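Local coordinates for uncharacterized protein (Nostoc punctiforme, PDB 2QDR), which is of unknown function but has a double-stranded beta-helix fold of the cupin clan and is a putative dioxygenase, at residues E25-D30 with V285-S290; S38-A43 with Y261-S266; D112-V117 with W209-I214; T199-Q204 with Y232-P237. All coordinates share one frame; numbering follows the deposited sequence.

Overall arrangement
From the N terminus, loop 25-30 opens the widest closure, contact 1, which ends at 285-290 after strand 279-285. Contact 2 (38-43 with 261-266) lies within it and joins strand 41-42 of the eight-stranded sheet to strand 260-264 of the seven-stranded one. Contact 3 (112-117 with 209-214) and contact 4 (199-204 with 232-237) both fall within contact 2. These two cross, because 199-204 precedes 209-214 while 232-237 follows it. Contact 3 bridges the same two sheets, and contact 4 lays a loop against strand 233-236 of the six-stranded sheet. Contact 1 touches contact 2 through Asp26 and Ser38, and contact 4 through Arg287 and Pro237.

Contact 1: residues E25-D30 with V285-S290; sequences EDWGGD and VDRDLS
The indole of Trp27 carries the side chain of Arg287 over one face, has the backbone N of Gly29 over the opposite one, and meets the carboxylate of Asp286 at its edge. It is a cation-pi stack that ties an N-terminal loop to the loop leaving strand 279-285 of a cupin-type double-stranded beta-helix. The guanidinium lies nearly flat on the indole, with planes 17° apart and centres separated by 4.1 Å. Behind it, Arg287 CD makes a CH-pi contact 3.5 Å from the centroid of the Trp27 six-membered ring. With CG anti to the backbone N (chi1 -178°) and the chain extended to NE, Arg287 spans the ring. Its NH1 is held by Pro237 O, and NH2 bonds weakly to Ser181 O of the second subunit. A leucine in place of Trp27 would probably leave this guanidinium without its flat support and Asp286 without the indole donor. That donor is shared and weak: Trp27 NE1 lies 3.2 Å from Asp286 OD1 and 3.4 Å from Asp286 O. OD1 also accepts from Asn239 N. Glu25 also skirts the acid, its CG 4.0 Å from Asp286 OD2.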
loop_
_atom_site.group_PDB
_atom_site.type_symbol
_atom_site.label_atom_id
_atom_site.label_comp_id
_atom_site.label_asym_id
_atom_site.label_seq_id
_atom_site.Cartn_x
_atom_site.Cartn_y
_atom_site.Cartn_z
ATOM N N GLU A 25 35.208 1.033 15.277
ATOM C CA GLU A 25 34.123 1.425 16.186
ATOM C C GLU A 25 33.876 0.428 17.345
ATOM O O GLU A 25 33.860 -0.774 17.134
ATOM C CB GLU A 25 32.904 1.694 15.286
ATOM C CG GLU A 25 33.198 2.951 14.380
ATOM C CD GLU A 25 32.576 2.965 12.983
ATOM O OE1 GLU A 25 32.207 1.897 12.441
ATOM O OE2 GLU A 25 32.571 4.064 12.380
ATOM N N ASP A 26 33.743 0.982 18.557
ATOM C CA ASP A 26 33.529 0.314 19.862
ATOM C C ASP A 26 32.753 -1.016 19.829
ATOM O O ASP A 26 33.201 -2.037 20.357
ATOM C CB ASP A 26 32.774 1.319 20.767
ATOM C CG ASP A 26 33.096 1.186 22.223
ATOM O OD1 ASP A 26 33.784 0.236 22.634
ATOM O OD2 ASP A 26 32.672 2.098 22.969
ATOM N N TRP A 27 31.592 -0.969 19.182
ATOM C CA TRP A 27 30.673 -2.118 19.035
ATOM C C TRP A 27 31.068 -3.178 18.000
ATOM O O TRP A 27 30.452 -4.222 17.981
ATOM C CB TRP A 27 29.248 -1.621 18.709
ATOM C CG TRP A 27 29.131 -0.792 17.450
ATOM C CD1 TRP A 27 29.194 0.570 17.355
ATOM C CD2 TRP A 27 28.947 -1.275 16.117
ATOM N NE1 TRP A 27 29.051 0.961 16.053
ATOM C CE2 TRP A 27 28.900 -0.146 15.268
ATOM C CE3 TRP A 27 28.803 -2.552 15.557
ATOM C CZ2 TRP A 27 28.722 -0.250 13.883
ATOM C CZ3 TRP A 27 28.629 -2.657 14.178
ATOM C CH2 TRP A 27 28.587 -1.509 13.357
ATOM N N GLY A 28 32.081 -2.926 17.171
ATOM C CA GLY A 28 32.528 -3.865 16.130
ATOM C C GLY A 28 32.409 -3.373 14.686
ATOM O O GLY A 28 32.392 -4.190 13.768
ATOM N N GLY A 29 32.337 -2.058 14.466
ATOM C CA GLY A 29 32.256 -1.502 13.118
ATOM C C GLY A 29 33.641 -1.454 12.487
ATOM O O GLY A 29 34.657 -1.692 13.160
ATOM N N ASP A 30 33.680 -1.120 11.198
ATOM C CA ASP A 30 34.946 -1.046 10.422
ATOM C C ASP A 30 35.602 0.363 10.320
ATOM O O ASP A 30 36.571 0.536 9.586
ATOM C CB ASP A 30 34.758 -1.705 9.021
ATOM C CG ASP A 30 33.580 -1.132 8.208
ATOM O OD1 ASP A 30 33.025 -0.055 8.542
ATOM O OD2 ASP A 30 33.211 -1.797 7.212
ATOM N N VAL A 285 24.178 8.822 15.564
ATOM C CA VAL A 285 24.425 7.389 15.858
ATOM C C VAL A 285 25.382 6.766 14.848
ATOM O O VAL A 285 25.190 6.952 13.655
ATOM C CB VAL A 285 23.071 6.604 15.858
ATOM C CG1 VAL A 285 23.266 5.112 16.074
ATOM C CG2 VAL A 285 22.136 7.142 16.918
ATOM N N ASP A 286 26.357 5.976 15.315
ATOM C CA ASP A 286 27.387 5.365 14.427
ATOM C C ASP A 286 27.110 3.915 13.981
ATOM O O ASP A 286 28.047 3.167 13.691
ATOM C CB ASP A 286 28.794 5.471 15.070
ATOM C CG ASP A 286 29.024 4.514 16.259
ATOM O OD1 ASP A 286 28.077 3.912 16.807
ATOM O OD2 ASP A 286 30.208 4.363 16.640
ATOM N N ARG A 287 25.839 3.530 13.892
ATOM C CA ARG A 287 25.472 2.176 13.474
ATOM C C ARG A 287 24.113 2.172 12.806
ATOM O O ARG A 287 23.265 2.987 13.139
ATOM C CB ARG A 287 25.453 1.223 14.675
ATOM C CG ARG A 287 25.114 -0.213 14.298
ATOM C CD ARG A 287 25.297 -1.188 15.408
ATOM N NE ARG A 287 25.153 -2.541 14.886
ATOM C CZ ARG A 287 25.469 -3.671 15.522
ATOM N NH1 ARG A 287 25.992 -3.668 16.744
ATOM N NH2 ARG A 287 25.287 -4.832 14.897
ATOM N N ASP A 288 23.923 1.248 11.863
ATOM C CA ASP A 288 22.670 1.086 11.150
ATOM C C ASP A 288 21.707 0.352 12.066
ATOM O O ASP A 288 21.910 -0.838 12.351
ATOM C CB ASP A 288 22.899 0.285 9.866
ATOM C CG ASP A 288 21.632 0.098 9.029
ATOM O OD1 ASP A 288 20.571 0.695 9.317
ATOM O OD2 ASP A 288 21.701 -0.665 8.051
ATOM N N LEU A 289 20.640 1.031 12.493
ATOM C CA LEU A 289 19.647 0.422 13.390
ATOM C C LEU A 289 18.465 -0.261 12.676
ATOM O O LEU A 289 17.467 -0.572 13.325
ATOM C CB LEU A 289 19.129 1.463 14.388
ATOM C CG LEU A 289 20.187 2.289 15.134
ATOM C CD1 LEU A 289 19.508 3.135 16.213
ATOM C CD2 LEU A 289 21.265 1.432 15.758
ATOM N N SER A 290 18.567 -0.502 11.369
ATOM C CA SER A 290 17.504 -1.175 10.616
ATOM C C SER A 290 17.591 -2.692 10.781
ATOM O O SER A 290 16.593 -3.403 10.633
ATOM C CB SER A 290 17.609 -0.836 9.134
ATOM O OG SER A 290 18.839 -1.310 8.612
#

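Contact 2: residues S38-A43 with Y261-S266; sequences SGRRTA and YWYCPS
A buried tyrosine hydroxyl gripping a backbone amide defines this contact, in which Tyr263, on strand 260-264, reaches Arg40 just ahead of strand 41-42. The evidence is the bond from Arg40 N to Tyr263 OH, 3.0 Å long and nearly straight, with an N-H...O angle of 165°. The same hydroxyl is also bonded to Leu37 O, so two backbone groups, Arg40 N and the carbonyl of the preceding Leu37, hold it. Tyr263 CG stands anti to its own nitrogen (chi1 174°), which carries the phenol out from the strand toward 38-43.

Arg40 and Thr42 flank the ring by van der Waals contact. Arg40 CB lies 3.8 Å from Tyr263 CZ, and Arg40 O approaches Tyr263 CE2 to 3.7 Å. Nearer the root of the ring, Thr42 CG2 comes within 4.0 Å of Tyr263 CD2, while Thr42 OG1 is engaged by Gln54 OE1. Past CG the Arg40 chain no longer meets the tyrosine, and its NE bonds to Asn36 O.

Strand 260-264 runs antiparallel between strands 54-57 and 240-245, and Tyr263 shares backbone bonds with Gln54. Strand 41-42 instead pairs antiparallel with 79-86, whose Thr85 touches both Thr42 and Tyr263, so the contact lies where the eight-stranded and seven-stranded sheets come together.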
loop_
_atom_site.group_PDB
_atom_site.type_symbol
_atom_site.label_atom_id
_atom_site.label_comp_id
_atom_site.label_asym_id
_atom_site.label_seq_id
_atom_site.Cartn_x
_atom_site.Cartn_y
_atom_site.Cartn_z
ATOM N N SER A 38 33.256 6.455 19.666
ATOM C CA SER A 38 33.714 5.453 20.608
ATOM C C SER A 38 34.662 5.997 21.656
ATOM O O SER A 38 35.395 6.941 21.389
ATOM C CB SER A 38 34.474 4.386 19.828
ATOM O OG SER A 38 33.692 3.901 18.752
ATOM N N GLY A 39 34.624 5.386 22.842
ATOM C CA GLY A 39 35.502 5.711 23.968
ATOM C C GLY A 39 35.720 7.140 24.417
ATOM O O GLY A 39 36.833 7.480 24.805
ATOM N N ARG A 40 34.675 7.967 24.410
ATOM C CA ARG A 40 34.827 9.380 24.799
ATOM C C ARG A 40 34.590 9.700 26.282
ATOM O O ARG A 40 33.812 9.048 26.966
ATOM C CB ARG A 40 33.913 10.287 23.966
ATOM C CG ARG A 40 34.203 10.287 22.477
ATOM C CD ARG A 40 33.420 11.405 21.793
ATOM N NE ARG A 40 33.615 11.435 20.342
ATOM C CZ ARG A 40 33.142 12.379 19.523
ATOM N NH1 ARG A 40 32.495 13.450 19.981
ATOM N NH2 ARG A 40 33.374 12.282 18.213
ATOM N N ARG A 41 35.278 10.752 26.725
ATOM C CA ARG A 41 35.225 11.277 28.070
ATOM C C ARG A 41 34.177 12.388 28.042
ATOM O O ARG A 41 34.197 13.184 27.113
ATOM C CB ARG A 41 36.585 11.854 28.434
ATOM C CG ARG A 41 36.799 12.305 29.878
ATOM C CD ARG A 41 38.166 13.000 29.952
ATOM N NE ARG A 41 38.654 13.406 31.283
ATOM C CZ ARG A 41 38.218 14.457 32.001
ATOM N NH1 ARG A 41 37.198 15.222 31.595
ATOM N NH2 ARG A 41 38.778 14.717 33.181
ATOM N N THR A 42 33.281 12.457 29.019
ATOM C CA THR A 42 32.289 13.532 29.040
ATOM C C THR A 42 32.826 14.718 29.845
ATOM O O THR A 42 33.895 14.640 30.463
ATOM C CB THR A 42 30.979 13.069 29.653
ATOM O OG1 THR A 42 31.196 12.747 31.033
ATOM C CG2 THR A 42 30.452 11.849 28.900
ATOM N N ALA A 43 32.081 15.819 29.808
ATOM C CA ALA A 43 32.420 17.032 30.546
ATOM C C ALA A 43 32.264 16.817 32.044
ATOM O O ALA A 43 32.952 17.449 32.820
ATOM C CB ALA A 43 31.545 18.192 30.107
ATOM N N TYR A 261 22.359 17.634 26.932
ATOM C CA TYR A 261 23.054 16.746 26.012
ATOM C C TYR A 261 23.270 15.368 26.613
ATOM O O TYR A 261 23.287 15.215 27.838
ATOM C CB TYR A 261 24.398 17.390 25.666
ATOM C CG TYR A 261 25.408 16.528 24.930
ATOM C CD1 TYR A 261 26.292 15.735 25.641
ATOM C CD2 TYR A 261 25.499 16.532 23.545
ATOM C CE1 TYR A 261 27.215 14.959 25.018
ATOM C CE2 TYR A 261 26.439 15.747 22.894
ATOM C CZ TYR A 261 27.300 14.965 23.646
ATOM O OH TYR A 261 28.247 14.171 23.050
ATOM N N TRP A 262 23.419 14.366 25.753
ATOM C CA TRP A 262 23.693 13.017 26.226
ATOM C C TRP A 262 24.759 12.306 25.397
ATOM O O TRP A 262 25.085 12.718 24.283
ATOM C CB TRP A 262 22.420 12.171 26.278
ATOM C CG TRP A 262 21.782 11.858 25.000
ATOM C CD1 TRP A 262 22.021 10.780 24.208
ATOM C CD2 TRP A 262 20.736 12.591 24.380
ATOM N NE1 TRP A 262 21.200 10.807 23.113
ATOM C CE2 TRP A 262 20.406 11.917 23.188
ATOM C CE3 TRP A 262 20.062 13.776 24.699
ATOM C CZ2 TRP A 262 19.413 12.371 22.327
ATOM C CZ3 TRP A 262 19.093 14.229 23.841
ATOM C CH2 TRP A 262 18.771 13.528 22.669
ATOM N N TYR A 263 25.301 11.253 26.005
ATOM C CA TYR A 263 26.316 10.399 25.421
ATOM C C TYR A 263 26.098 8.998 25.961
ATOM O O TYR A 263 26.136 8.783 27.160
ATOM C CB TYR A 263 27.732 10.884 25.749
ATOM C CG TYR A 263 28.799 9.927 25.265
ATOM C CD1 TYR A 263 29.125 9.854 23.918
ATOM C CD2 TYR A 263 29.489 9.102 26.150
ATOM C CE1 TYR A 263 30.111 8.981 23.457
ATOM C CE2 TYR A 263 30.472 8.216 25.699
ATOM C CZ TYR A 263 30.779 8.160 24.352
ATOM O OH TYR A 263 31.754 7.297 23.903
ATOM N N CYS A 264 25.856 8.059 25.063
ATOM C CA CYS A 264 25.601 6.681 25.406
ATOM C C CYS A 264 26.557 5.818 24.611
ATOM O O CYS A 264 26.311 5.586 23.424
ATOM C CB CYS A 264 24.158 6.343 25.056
ATOM S SG CYS A 264 22.983 7.474 25.829
ATOM N N PRO A 265 27.652 5.337 25.240
ATOM C CA PRO A 265 28.567 4.508 24.467
ATOM C C PRO A 265 27.960 3.131 24.200
ATOM O O PRO A 265 26.882 2.818 24.700
ATOM C CB PRO A 265 29.813 4.421 25.355
ATOM C CG PRO A 265 29.299 4.529 26.716
ATOM C CD PRO A 265 28.118 5.485 26.629
ATOM N N SER A 266 28.654 2.325 23.414
ATOM C CA SER A 266 28.166 1.000 23.055
ATOM C C SER A 266 27.797 0.115 24.250
ATOM O O SER A 266 28.520 0.061 25.227
ATOM C CB SER A 266 29.189 0.310 22.165
ATOM O OG SER A 266 29.317 1.076 20.979
#

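Contact 3: residues D112-V117 with W209-I214; sequences DLEIFV and WLRKDI
Glu114 and Arg211 form a buried salt bridge, with Glu114 OE2 2.9 Å from Arg211 NH2. A second link, from Arg211 NE to Glu114 OE1, is weak: 3.4 Å long, with an N-H...O angle of 138°. The carboxylate and guanidinium planes stand 87° apart, so this is not the coplanar, two-pronged pairing of the two groups. The bend of Arg211 at chi3 (64°) swings its guanidinium round to the acid. Arg211 NH1 forms a salt bridge of its own with Asp213 OD1 at 3.1 Å, though weak as a hydrogen bond, making a network of three charged residues. Beside the charges, Phe116 CE1 and Leu210 CD1 touch at 4.2 Å.

A second shell positions these groups. Tyr134 OH bonds to both Glu114 OE1 and Arg211 NE, whereas OE2 is held by Asn161 ND2 and by a salt bridge to Arg284. With an alanine in place of Glu114, Arg211 and Arg284 would probably lose their shared counter-charge, and the arginine head would be less firmly fixed. Leu210 and Arg211 form a classic beta bulge opposite Val219, which brings both side chains toward strand 113-117.

That strand runs antiparallel between 133-137 and 154-160 in the eight-stranded sheet. Strand 205-212 belongs to the seven-stranded sheet, between 195-196 and 218-224; Val219 of the latter is touched by Glu114 and Arg211, and Leu221 by Phe116 and Leu210.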
loop_
_atom_site.group_PDB
_atom_site.type_symbol
_atom_site.label_atom_id
_atom_site.label_comp_id
_atom_site.label_asym_id
_atom_site.label_seq_id
_atom_site.Cartn_x
_atom_site.Cartn_y
_atom_site.Cartn_z
ATOM N N ASP A 112 37.157 15.865 9.355
ATOM C CA ASP A 112 35.743 15.994 9.015
ATOM C C ASP A 112 35.088 16.885 10.082
ATOM O O ASP A 112 35.344 16.696 11.282
ATOM C CB ASP A 112 35.031 14.638 8.950
ATOM C CG ASP A 112 35.567 13.729 7.861
ATOM O OD1 ASP A 112 36.384 14.171 7.028
ATOM O OD2 ASP A 112 35.159 12.553 7.848
ATOM N N LEU A 113 34.281 17.852 9.632
ATOM C CA LEU A 113 33.604 18.821 10.495
ATOM C C LEU A 113 32.090 18.898 10.262
ATOM O O LEU A 113 31.662 19.099 9.135
ATOM C CB LEU A 113 34.231 20.206 10.261
ATOM C CG LEU A 113 33.621 21.488 10.860
ATOM C CD1 LEU A 113 33.354 21.396 12.361
ATOM C CD2 LEU A 113 34.528 22.671 10.559
ATOM N N GLU A 114 31.293 18.731 11.320
ATOM C CA GLU A 114 29.843 18.844 11.208
ATOM C C GLU A 114 29.461 20.076 12.004
ATOM O O GLU A 114 30.047 20.349 13.054
ATOM C CB GLU A 114 29.103 17.631 11.723
ATOM C CG GLU A 114 29.747 16.358 11.306
ATOM C CD GLU A 114 28.841 15.162 11.431
ATOM O OE1 GLU A 114 27.669 15.226 11.000
ATOM O OE2 GLU A 114 29.335 14.134 11.907
ATOM N N ILE A 115 28.475 20.802 11.487
ATOM C CA ILE A 115 27.987 22.037 12.060
ATOM C C ILE A 115 26.479 22.005 12.085
ATOM O O ILE A 115 25.887 21.645 11.084
ATOM C CB ILE A 115 28.479 23.213 11.177
ATOM C CG1 ILE A 115 30.008 23.302 11.214
ATOM C CG2 ILE A 115 27.887 24.570 11.580
ATOM C CD1 ILE A 115 30.573 24.377 10.328
ATOM N N PHE A 116 25.879 22.385 13.215
ATOM C CA PHE A 116 24.426 22.456 13.367
ATOM C C PHE A 116 24.105 23.712 14.174
ATOM O O PHE A 116 24.484 23.802 15.337
ATOM C CB PHE A 116 23.850 21.217 14.040
ATOM C CG PHE A 116 22.351 21.245 14.132
ATOM C CD1 PHE A 116 21.582 20.823 13.065
ATOM C CD2 PHE A 116 21.711 21.716 15.270
ATOM C CE1 PHE A 116 20.195 20.851 13.128
ATOM C CE2 PHE A 116 20.328 21.757 15.347
ATOM C CZ PHE A 116 19.565 21.314 14.273
ATOM N N VAL A 117 23.357 24.639 13.574
ATOM C CA VAL A 117 23.040 25.927 14.209
ATOM C C VAL A 117 21.911 25.845 15.238
ATOM O O VAL A 117 20.784 25.503 14.897
ATOM C CB VAL A 117 22.679 26.988 13.144
ATOM C CG1 VAL A 117 22.377 28.359 13.791
ATOM C CG2 VAL A 117 23.809 27.112 12.111
ATOM N N TRP A 209 16.345 12.811 8.395
ATOM C CA TRP A 209 17.740 12.489 8.106
ATOM C C TRP A 209 18.512 13.664 7.538
ATOM O O TRP A 209 18.072 14.286 6.583
ATOM C CB TRP A 209 17.854 11.338 7.109
ATOM C CG TRP A 209 17.591 10.036 7.701
ATOM C CD1 TRP A 209 16.390 9.424 7.859
ATOM C CD2 TRP A 209 18.571 9.156 8.227
ATOM N NE1 TRP A 209 16.560 8.204 8.456
ATOM C CE2 TRP A 209 17.898 8.011 8.687
ATOM C CE3 TRP A 209 19.962 9.221 8.350
ATOM C CZ2 TRP A 209 18.567 6.941 9.275
ATOM C CZ3 TRP A 209 20.622 8.161 8.914
ATOM C CH2 TRP A 209 19.925 7.032 9.372
ATOM N N LEU A 210 19.653 13.966 8.150
ATOM C CA LEU A 210 20.537 15.031 7.697
ATOM C C LEU A 210 21.750 14.452 6.953
ATOM O O LEU A 210 22.265 15.083 6.016
ATOM C CB LEU A 210 20.994 15.862 8.877
ATOM C CG LEU A 210 19.909 16.502 9.744
ATOM C CD1 LEU A 210 20.576 17.263 10.903
ATOM C CD2 LEU A 210 18.980 17.410 8.941
ATOM N N ARG A 211 22.222 13.276 7.377
ATOM C CA ARG A 211 23.361 12.615 6.736
ATOM C C ARG A 211 23.384 11.131 7.107
ATOM O O ARG A 211 23.075 10.777 8.236
ATOM C CB ARG A 211 24.678 13.277 7.139
ATOM C CG ARG A 211 25.939 12.701 6.436
ATOM C CD ARG A 211 27.207 13.406 6.911
ATOM N NE ARG A 211 27.410 13.149 8.338
ATOM C CZ ARG A 211 28.109 12.148 8.863
ATOM N NH1 ARG A 211 28.758 11.257 8.111
ATOM N NH2 ARG A 211 28.178 12.044 10.183
ATOM N N LYS A 212 23.796 10.289 6.160
ATOM C CA LYS A 212 23.871 8.843 6.352
ATOM C C LYS A 212 25.256 8.315 5.931
ATOM O O LYS A 212 25.712 8.617 4.836
ATOM C CB LYS A 212 22.729 8.183 5.563
ATOM C CG LYS A 212 22.493 6.699 5.862
ATOM C CD LYS A 212 21.264 6.099 5.135
ATOM C CE LYS A 212 19.912 6.703 5.574
ATOM N NZ LYS A 212 18.740 6.098 4.859
ATOM N N ASP A 213 25.926 7.557 6.811
ATOM C CA ASP A 213 27.257 6.960 6.548
ATOM C C ASP A 213 27.178 5.921 5.480
ATOM O O ASP A 213 26.087 5.474 5.118
ATOM C CB ASP A 213 27.808 6.175 7.755
ATOM C CG ASP A 213 28.115 7.023 8.951
ATOM O OD1 ASP A 213 28.521 8.191 8.790
ATOM O OD2 ASP A 213 28.021 6.476 10.070
ATOM N N ILE A 214 28.342 5.496 5.003
ATOM C CA ILE A 214 28.416 4.414 4.038
ATOM C C ILE A 214 28.031 3.103 4.803
ATOM O O ILE A 214 27.545 2.146 4.190
ATOM C CB ILE A 214 29.798 4.355 3.338
ATOM C CG1 ILE A 214 29.706 3.547 2.023
ATOM C CG2 ILE A 214 30.885 3.834 4.315
ATOM C CD1 ILE A 214 30.893 3.750 1.060
#

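Contact 4: residues T199-Q204 with Y232-P237; sequences TVQFVQ and YQMIQP
The terminal methyl of Met234, a selenomethionine, rests against both Gln201 and Phe202 and makes the close part of this contact. Its CE meets CB and CG of Gln201, the latter at 3.6 Å, and also CE1 of the Phe202 ring, and the Met234 residue itself is buried. Extended from CG to its end (chi2 177°, chi3 -170°), the Met234 chain runs past Gln201 in the opposite direction and crosses Phe202 at a slant. The selenium takes part as well: SE lies 5.1 Å from the centroid of the Phe202 ring, a Met-aromatic contact. It is well off the ring normal, so the approach is oblique, and SE is nearest to Phe202 CE1, at 3.8 Å.

Met234 belongs to strand 233-236, which runs antiparallel between 268-275 and 296-298 in the six-stranded sheet of the double-stranded beta-helix. The loop between strands 195-196 and 205-212 brings Gln201 and Phe202 onto this strand. Gln201, bent at chi2, uses only its aliphatic CB and CG on Met234, and sends its amide NE2 to Ser297 OG and Val295 O.

Away from the methyl the segments separate: even the nearest pair of CA atoms, those of Gln201 and Tyr232, are 8.8 Å apart, and Gln201 and Phe202 remain partly exposed. Other subunits meet residues beyond the methyl. Tyr232 packs on Leu191 of the second subunit, and Gln204 OE1 accepts a hydrogen bond from Trp194 N of the fourth subunit. An unidentified ligand, probably from the crystallisation liquor, comes within about 3 Å of the Phe202 side chain.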
loop_
_atom_site.group_PDB
_atom_site.type_symbol
_atom_site.label_atom_id
_atom_site.label_comp_id
_atom_site.label_asym_id
_atom_site.label_seq_id
_atom_site.Cartn_x
_atom_site.Cartn_y
_atom_site.Cartn_z
ATOM N N THR A 199 13.622 2.773 14.111
ATOM C CA THR A 199 13.441 1.757 15.181
ATOM C C THR A 199 11.978 1.423 15.514
ATOM O O THR A 199 11.076 2.245 15.324
ATOM C CB THR A 199 14.104 2.167 16.508
ATOM O OG1 THR A 199 13.569 3.429 16.922
ATOM C CG2 THR A 199 15.627 2.256 16.361
ATOM N N VAL A 200 11.783 0.205 16.024
ATOM C CA VAL A 200 10.467 -0.330 16.417
ATOM C C VAL A 200 9.884 0.347 17.675
ATOM O O VAL A 200 8.658 0.474 17.812
ATOM C CB VAL A 200 10.540 -1.898 16.622
ATOM C CG1 VAL A 200 9.252 -2.490 17.247
ATOM C CG2 VAL A 200 10.892 -2.607 15.296
ATOM N N GLN A 201 10.761 0.787 18.578
ATOM C CA GLN A 201 10.338 1.433 19.827
ATOM C C GLN A 201 9.855 2.888 19.632
ATOM O O GLN A 201 8.946 3.330 20.354
ATOM C CB GLN A 201 11.453 1.417 20.877
ATOM C CG GLN A 201 12.037 0.036 21.330
ATOM C CD GLN A 201 13.102 -0.560 20.409
ATOM O OE1 GLN A 201 13.446 0.007 19.373
ATOM N NE2 GLN A 201 13.651 -1.700 20.813
ATOM N N PHE A 202 10.459 3.617 18.681
ATOM C CA PHE A 202 10.091 5.012 18.372
ATOM C C PHE A 202 9.116 5.138 17.181
ATOM O O PHE A 202 9.326 5.969 16.299
ATOM C CB PHE A 202 11.352 5.859 18.119
ATOM C CG PHE A 202 12.204 6.074 19.340
ATOM C CD1 PHE A 202 13.132 5.131 19.742
ATOM C CD2 PHE A 202 12.107 7.253 20.070
ATOM C CE1 PHE A 202 13.935 5.358 20.852
ATOM C CE2 PHE A 202 12.906 7.472 21.183
ATOM C CZ PHE A 202 13.807 6.519 21.570
ATOM N N VAL A 203 8.065 4.311 17.158
ATOM C CA VAL A 203 7.026 4.351 16.101
ATOM C C VAL A 203 6.204 5.663 16.175
ATOM O O VAL A 203 5.858 6.231 15.137
ATOM C CB VAL A 203 6.079 3.062 16.130
ATOM C CG1 VAL A 203 4.748 3.246 15.354
ATOM C CG2 VAL A 203 6.817 1.837 15.624
ATOM N N GLN A 204 5.923 6.140 17.397
ATOM C CA GLN A 204 5.170 7.380 17.644
ATOM C C GLN A 204 6.138 8.549 17.733
ATOM O O GLN A 204 6.252 9.239 18.755
ATOM C CB GLN A 204 4.327 7.266 18.922
ATOM C CG GLN A 204 3.259 6.158 18.963
ATOM C CD GLN A 204 2.160 6.290 17.899
ATOM O OE1 GLN A 204 0.990 6.468 18.239
ATOM N NE2 GLN A 204 2.533 6.230 16.620
ATOM N N TYR A 232 9.709 0.203 27.882
ATOM C CA TYR A 232 10.786 -0.615 28.423
ATOM C C TYR A 232 12.137 0.083 28.362
ATOM O O TYR A 232 12.253 1.189 27.851
ATOM C CB TYR A 232 10.853 -1.899 27.595
ATOM C CG TYR A 232 9.507 -2.396 27.108
ATOM C CD1 TYR A 232 8.566 -2.919 27.989
ATOM C CD2 TYR A 232 9.179 -2.351 25.749
ATOM C CE1 TYR A 232 7.325 -3.362 27.533
ATOM C CE2 TYR A 232 7.946 -2.798 25.288
ATOM C CZ TYR A 232 7.026 -3.305 26.180
ATOM O OH TYR A 232 5.804 -3.755 25.715
ATOM N N GLN A 233 13.159 -0.571 28.904
ATOM C CA GLN A 233 14.514 -0.051 28.849
ATOM C C GLN A 233 15.045 -0.473 27.488
ATOM O O GLN A 233 14.406 -1.282 26.806
ATOM C CB GLN A 233 15.407 -0.602 29.959
ATOM C CG GLN A 233 14.885 -0.322 31.360
ATOM C CD GLN A 233 15.820 -0.805 32.456
ATOM O OE1 GLN A 233 17.039 -0.644 32.384
ATOM N NE2 GLN A 233 15.238 -1.356 33.507
HETATM N N MSE A 234 16.197 0.067 27.091
HETATM C CA MSE A 234 16.808 -0.272 25.799
HETATM C C MSE A 234 18.311 -0.519 25.852
HETATM O O MSE A 234 19.086 0.362 26.213
HETATM C CB MSE A 234 16.578 0.836 24.786
HETATM C CG MSE A 234 15.140 1.047 24.378
HETATM SE SE MSE A 234 15.136 2.584 23.171
HETATM C CE MSE A 234 13.375 2.883 23.047
ATOM N N ILE A 235 18.707 -1.722 25.460
ATOM C CA ILE A 235 20.104 -2.088 25.391
ATOM C C ILE A 235 20.508 -1.579 23.999
ATOM O O ILE A 235 19.938 -1.993 22.981
ATOM C CB ILE A 235 20.321 -3.587 25.593
ATOM C CG1 ILE A 235 19.775 -4.006 26.966
ATOM C CG2 ILE A 235 21.815 -3.917 25.438
ATOM C CD1 ILE A 235 19.686 -5.487 27.189
ATOM N N GLN A 236 21.448 -0.640 23.977
ATOM C CA GLN A 236 21.906 -0.001 22.751
ATOM C C GLN A 236 23.324 -0.416 22.358
ATOM O O GLN A 236 24.282 0.237 22.778
ATOM C CB GLN A 236 21.816 1.526 22.922
ATOM C CG GLN A 236 20.373 2.028 23.079
ATOM C CD GLN A 236 20.235 3.556 23.120
ATOM O OE1 GLN A 236 21.219 4.291 23.070
ATOM N NE2 GLN A 236 18.997 4.034 23.214
ATOM N N PRO A 237 23.489 -1.502 21.565
ATOM C CA PRO A 237 24.830 -1.941 21.119
ATOM C C PRO A 237 25.453 -1.031 20.035
ATOM O O PRO A 237 25.814 -1.494 18.960
ATOM C CB PRO A 237 24.550 -3.358 20.587
ATOM C CG PRO A 237 23.218 -3.241 20.031
ATOM C CD PRO A 237 22.474 -2.454 21.094
#